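Local coordinates for protein putative epimerase (Burkholderia cenocepacia, PDB 4LW8) that probably acts as an NAD(P)-dependent sugar-nucleotide epimerase or dehydratase of the extended Rossmann-fold family, in the making of lipopolysaccharide O-antigen, at residues A196-K201 with Y255-V260; P200-H205 with P211-G216. All blocks are in the same frame, centred on the assembly; numbering follows the deposited sequence.

Contact 1. Residues A196-K201 with Y255-V260; sequences AYLLPK and YSLKEV
With CG anti to the backbone N (chi1 -175°), Leu-198 extends straight at Leu-257, whose chi1 of -139°, away from a staggered value, brings its branches round toward it. The two leucines touch tip to tip: CD2 of Leu-198 lies 3.6 Å from CD1 of Leu-257, while CD2 of Leu-257 stands slightly farther off, at 4.0 Å from that same Leu-198 CD2. One methyl of Leu-198 therefore faces both branches of its partner. The next residue along, Leu-199, makes a looser approach, its CD1 4.4 Å from Val-260 CG1, one turn on from Leu-257; this is a marginal apolar contact between two buried side chains. These pairs join the first turns of helices 198-207 and 257-268, two elements of the smaller, C-terminal part that accompanies the Rossmann sheet in extended short-chain dehydrogenase/reductase enzymes. The start of the second helix is fixed by a capping box: Ser-256 OG accepts from Glu-259 N at 3.1 Å, and Ser-256 N returns a nearly straight bond (172°) to Glu-259 OE2, 2.8 Å away. That amide meets the carboxylate from above its plane. Leu-199 also touches Phe-224 of strand 221-226, and Val-260 touches Leu-312 of helix 308-321, whereas Leu-198, at the outer margin, is exposed.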
loop_
_atom_site.group_PDB
_atom_site.type_symbol
_atom_site.label_atom_id
_atom_site.label_comp_id
_atom_site.label_asym_id
_atom_site.label_seq_id
_atom_site.Cartn_x
_atom_site.Cartn_y
_atom_site.Cartn_z
ATOM N N ALA A 196 10.276 13.799 -20.483
ATOM C CA ALA A 196 9.951 14.012 -19.080
ATOM C C ALA A 196 10.954 13.264 -18.219
ATOM O O ALA A 196 11.167 13.605 -17.056
ATOM C CB ALA A 196 8.545 13.537 -18.774
ATOM N N TYR A 197 11.559 12.230 -18.796
ATOM C CA TYR A 197 12.596 11.478 -18.114
ATOM C C TYR A 197 13.971 12.096 -18.382
ATOM O O TYR A 197 14.186 12.757 -19.405
ATOM C CB TYR A 197 12.560 10.009 -18.545
ATOM C CG TYR A 197 11.336 9.256 -18.052
ATOM C CD1 TYR A 197 10.133 9.309 -18.754
ATOM C CD2 TYR A 197 11.391 8.471 -16.908
ATOM C CE1 TYR A 197 9.014 8.617 -18.320
ATOM C CE2 TYR A 197 10.273 7.767 -16.468
ATOM C CZ TYR A 197 9.090 7.847 -17.187
ATOM O OH TYR A 197 7.980 7.158 -16.768
ATOM N N LEU A 198 14.899 11.878 -17.457
ATOM C CA LEU A 198 16.190 12.557 -17.486
ATOM C C LEU A 198 17.065 12.231 -18.716
ATOM O O LEU A 198 17.507 13.132 -19.427
ATOM C CB LEU A 198 16.963 12.231 -16.208
ATOM C CG LEU A 198 18.284 12.987 -16.096
ATOM C CD1 LEU A 198 18.025 14.477 -16.183
ATOM C CD2 LEU A 198 18.981 12.637 -14.798
ATOM N N LEU A 199 17.324 10.958 -18.973
ATOM C CA LEU A 199 18.205 10.602 -20.092
ATOM C C LEU A 199 17.649 11.048 -21.464
ATOM O O LEU A 199 18.406 11.589 -22.279
ATOM C CB LEU A 199 18.521 9.093 -20.074
ATOM C CG LEU A 199 19.866 8.724 -19.405
ATOM C CD1 LEU A 199 20.023 9.365 -18.036
ATOM C CD2 LEU A 199 20.061 7.216 -19.292
ATOM N N PRO A 200 16.337 10.846 -21.728
ATOM C CA PRO A 200 15.816 11.424 -22.978
ATOM C C PRO A 200 15.948 12.954 -23.056
ATOM O O PRO A 200 16.152 13.502 -24.145
ATOM C CB PRO A 200 14.344 10.994 -22.972
ATOM C CG PRO A 200 14.371 9.672 -22.226
ATOM C CD PRO A 200 15.378 9.895 -21.126
ATOM N N LYS A 201 15.855 13.632 -21.918
ATOM C CA LYS A 201 16.061 15.081 -21.882
ATOM C C LYS A 201 17.490 15.427 -22.313
ATOM O O LYS A 201 17.701 16.292 -23.169
ATOM C CB LYS A 201 15.765 15.617 -20.478
ATOM C CG LYS A 201 15.827 17.142 -20.312
ATOM C CD LYS A 201 15.873 17.518 -18.818
ATOM C CE LYS A 201 16.065 19.019 -18.602
ATOM N NZ LYS A 201 16.280 19.379 -17.157
ATOM N N TYR A 255 25.806 4.690 -12.894
ATOM C CA TYR A 255 26.465 5.790 -13.588
ATOM C C TYR A 255 26.091 7.142 -12.983
ATOM O O TYR A 255 24.920 7.397 -12.707
ATOM C CB TYR A 255 26.081 5.792 -15.073
ATOM C CG TYR A 255 26.558 4.617 -15.911
ATOM C CD1 TYR A 255 27.857 4.558 -16.395
ATOM C CD2 TYR A 255 25.700 3.571 -16.216
ATOM C CE1 TYR A 255 28.280 3.490 -17.178
ATOM C CE2 TYR A 255 26.109 2.503 -16.995
ATOM C CZ TYR A 255 27.396 2.466 -17.472
ATOM O OH TYR A 255 27.793 1.395 -18.241
ATOM N N SER A 256 27.078 8.011 -12.785
ATOM C CA SER A 256 26.798 9.384 -12.386
ATOM C C SER A 256 26.350 10.188 -13.602
ATOM O O SER A 256 26.611 9.797 -14.739
ATOM C CB SER A 256 28.031 10.030 -11.769
ATOM O OG SER A 256 29.037 10.223 -12.748
ATOM N N LEU A 257 25.714 11.330 -13.367
ATOM C CA LEU A 257 25.312 12.209 -14.463
ATOM C C LEU A 257 26.538 12.720 -15.228
ATOM O O LEU A 257 26.482 12.961 -16.432
ATOM C CB LEU A 257 24.483 13.369 -13.927
ATOM C CG LEU A 257 23.263 13.807 -14.730
ATOM C CD1 LEU A 257 22.529 12.618 -15.348
ATOM C CD2 LEU A 257 22.341 14.584 -13.802
ATOM N N LYS A 258 27.651 12.849 -14.519
ATOM C CA LYS A 258 28.918 13.251 -15.118
ATOM C C LYS A 258 29.408 12.211 -16.129
ATOM O O LYS A 258 29.896 12.568 -17.201
ATOM C CB LYS A 258 29.979 13.468 -14.029
ATOM C CG LYS A 258 31.286 14.075 -14.526
ATOM C CD LYS A 258 32.354 14.112 -13.430
ATOM C CE LYS A 258 33.676 14.676 -13.959
ATOM N NZ LYS A 258 34.792 14.567 -12.969
ATOM N N GLU A 259 29.281 10.932 -15.785
ATOM C CA GLU A 259 29.653 9.856 -16.703
ATOM C C GLU A 259 28.747 9.841 -17.931
ATOM O O GLU A 259 29.212 9.622 -19.052
ATOM C CB GLU A 259 29.580 8.486 -16.014
ATOM C CG GLU A 259 30.562 8.258 -14.853
ATOM C CD GLU A 259 30.275 6.946 -14.121
ATOM O OE1 GLU A 259 30.677 5.873 -14.625
ATOM O OE2 GLU A 259 29.630 6.983 -13.051
ATOM N N VAL A 260 27.457 10.086 -17.716
ATOM C CA VAL A 260 26.495 10.080 -18.809
ATOM C C VAL A 260 26.774 11.258 -19.740
ATOM O O VAL A 260 26.830 11.095 -20.965
ATOM C CB VAL A 260 25.041 10.133 -18.290
ATOM C CG1 VAL A 260 24.065 10.234 -19.455
ATOM C CG2 VAL A 260 24.733 8.888 -17.469
#

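Contact 2. Residues P200-H205 with P211-G216; sequences PKLVAH and PRISLG
Ile-213 drives its side chain against Leu-202 and His-205 where helix 198-207 packs on strand 212-215, which follows it after a short connection, an alpha/beta pair in the C-terminal part of this extended Rossmann-type epimerase fold; the short segments run nearly antiparallel (167°) with axes 9.7 Å apart. The packing is dense around the isoleucine. Its CG1, anti to the backbone N (chi1 -165°), is carried over one face of the His-205 imidazole in a CH-pi contact, 3.8 Å from the ring centroid and offset toward the rim. Its CD1 meets Leu-202 CD1 at 3.6 Å, the two side chains crossing at about a right angle, and that Leu-202 methyl also lies 3.7 Å from Leu-215 CD2. Leu-202 thus bridges two inward-reaching residues of the strand, while helix 257-268 packs on it through Leu-257, Val-260 and Leu-264. The imidazole is tethered as well: ND1 of His-205 donates to Lys-201 O at 2.7 Å, from above the carbonyl plane, while the backbone N of His-205 reaches the same oxygen from the opposite face.

Toward solvent the contact thins. Arg-212 is exposed and directed away from the helix, its guanidinium paired in a salt bridge with Asp-273 of the parallel neighbouring strand 273-276, and Ser-214 leaves its hydroxyl well clear of helix 200-205. What spans this partly exposed side is Lys-201, whose aliphatic chain, fully extended, passes Ile-213 CD1 at CE. It ends in a hydrogen bond from Lys-201 NZ to Ser-214 O, 3.2 Å long, with a C=O...N angle of 168°.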
loop_
_atom_site.group_PDB
_atom_site.type_symbol
_atom_site.label_atom_id
_atom_site.label_comp_id
_atom_site.label_asym_id
_atom_site.label_seq_id
_atom_site.Cartn_x
_atom_site.Cartn_y
_atom_site.Cartn_z
ATOM N N PRO A 200 16.337 10.846 -21.728
ATOM C CA PRO A 200 15.816 11.424 -22.978
ATOM C C PRO A 200 15.948 12.954 -23.056
ATOM O O PRO A 200 16.152 13.502 -24.145
ATOM C CB PRO A 200 14.344 10.994 -22.972
ATOM C CG PRO A 200 14.371 9.672 -22.226
ATOM C CD PRO A 200 15.378 9.895 -21.126
ATOM N N LYS A 201 15.855 13.632 -21.918
ATOM C CA LYS A 201 16.061 15.081 -21.882
ATOM C C LYS A 201 17.490 15.427 -22.313
ATOM O O LYS A 201 17.701 16.292 -23.169
ATOM C CB LYS A 201 15.765 15.617 -20.478
ATOM C CG LYS A 201 15.827 17.142 -20.312
ATOM C CD LYS A 201 15.873 17.518 -18.818
ATOM C CE LYS A 201 16.065 19.019 -18.602
ATOM N NZ LYS A 201 16.280 19.379 -17.157
ATOM N N LEU A 202 18.465 14.718 -21.741
ATOM C CA LEU A 202 19.874 14.885 -22.093
ATOM C C LEU A 202 20.102 14.581 -23.571
ATOM O O LEU A 202 20.754 15.354 -24.278
ATOM C CB LEU A 202 20.757 13.975 -21.238
ATOM C CG LEU A 202 21.320 14.499 -19.914
ATOM C CD1 LEU A 202 20.281 15.278 -19.150
ATOM C CD2 LEU A 202 21.808 13.332 -19.077
ATOM N N VAL A 203 19.573 13.450 -24.036
ATOM C CA VAL A 203 19.712 13.066 -25.444
ATOM C C VAL A 203 19.106 14.128 -26.373
ATOM O O VAL A 203 19.720 14.512 -27.369
ATOM C CB VAL A 203 19.062 11.686 -25.717
ATOM C CG1 VAL A 203 18.880 11.437 -27.221
ATOM C CG2 VAL A 203 19.895 10.587 -25.084
ATOM N N ALA A 204 17.911 14.610 -26.036
ATOM C CA ALA A 204 17.235 15.622 -26.849
ATOM C C ALA A 204 18.082 16.885 -26.963
ATOM O O ALA A 204 18.191 17.475 -28.039
ATOM C CB ALA A 204 15.866 15.954 -26.277
ATOM N N HIS A 205 18.696 17.292 -25.858
ATOM C CA HIS A 205 19.543 18.478 -25.888
ATOM C C HIS A 205 20.762 18.262 -26.780
ATOM O O HIS A 205 21.062 19.096 -27.635
ATOM C CB HIS A 205 20.002 18.883 -24.483
ATOM C CG HIS A 205 18.964 19.614 -23.688
ATOM N ND1 HIS A 205 17.787 19.026 -23.266
ATOM C CD2 HIS A 205 18.920 20.897 -23.248
ATOM C CE1 HIS A 205 17.078 19.907 -22.583
ATOM N NE2 HIS A 205 17.737 21.053 -22.569
ATOM N N PRO A 211 23.339 24.435 -26.578
ATOM C CA PRO A 211 24.545 24.936 -25.906
ATOM C C PRO A 211 24.559 24.586 -24.416
ATOM O O PRO A 211 25.631 24.315 -23.868
ATOM C CB PRO A 211 24.462 26.458 -26.110
ATOM C CG PRO A 211 23.000 26.725 -26.320
ATOM C CD PRO A 211 22.471 25.527 -27.045
ATOM N N ARG A 212 23.406 24.639 -23.757
ATOM C CA ARG A 212 23.376 24.417 -22.310
ATOM C C ARG A 212 22.166 23.641 -21.795
ATOM O O ARG A 212 21.160 23.481 -22.490
ATOM C CB ARG A 212 23.484 25.752 -21.564
ATOM C CG ARG A 212 22.464 26.822 -21.923
ATOM C CD ARG A 212 22.703 28.124 -21.103
ATOM N NE ARG A 212 24.001 28.717 -21.410
ATOM C CZ ARG A 212 25.100 28.511 -20.699
ATOM N NH1 ARG A 212 25.048 27.755 -19.613
ATOM N NH2 ARG A 212 26.246 29.050 -21.075
ATOM N N ILE A 213 22.282 23.177 -20.552
ATOM C CA ILE A 213 21.211 22.469 -19.857
ATOM C C ILE A 213 21.325 22.661 -18.341
ATOM O O ILE A 213 22.402 22.937 -17.820
ATOM C CB ILE A 213 21.225 20.957 -20.195
ATOM C CG1 ILE A 213 19.911 20.293 -19.774
ATOM C CG2 ILE A 213 22.391 20.253 -19.520
ATOM C CD1 ILE A 213 19.920 18.785 -19.927
ATOM N N SER A 214 20.203 22.515 -17.648
ATOM C CA SER A 214 20.152 22.683 -16.206
ATOM C C SER A 214 19.885 21.341 -15.565
ATOM O O SER A 214 18.960 20.637 -15.966
ATOM C CB SER A 214 19.059 23.676 -15.803
ATOM O OG SER A 214 19.358 24.974 -16.270
ATOM N N LEU A 215 20.715 20.981 -14.586
ATOM C CA LEU A 215 20.628 19.679 -13.923
ATOM C C LEU A 215 20.847 19.782 -12.409
ATOM O O LEU A 215 21.179 20.846 -11.889
ATOM C CB LEU A 215 21.651 18.706 -14.523
ATOM C CG LEU A 215 21.571 18.461 -16.030
ATOM C CD1 LEU A 215 22.824 17.746 -16.532
ATOM C CD2 LEU A 215 20.326 17.643 -16.328
ATOM N N GLY A 216 20.662 18.665 -11.709
ATOM C CA GLY A 216 20.988 18.594 -10.296
ATOM C C GLY A 216 22.453 18.242 -10.112
ATOM O O GLY A 216 23.272 18.530 -10.981
#

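How the contacts relate
Both contacts start from helix 198-207, and their segments overlap at Pro-200 and Lys-201, though neither residue takes part in contact 1; their centres are about 8 Å apart. Along the chain the helix comes first, then strand 212-215 of contact 2, and only after strands 221-226 and 246-249 does the chain return with the start of helix 257-268 for contact 1. Contact 2 is thus local, contact 1 longer in range. The two merge into one apolar cluster: Leu-202 CD2 lies 3.9 Å from Val-260 CG1, and Leu-198 CD1 lies 3.9 Å from Leu-215 CD2. Helix 198-207 thus packs on the small 212-215/273-276 sheet and on helix 257-268, which also meet directly through Leu-215 and Leu-261.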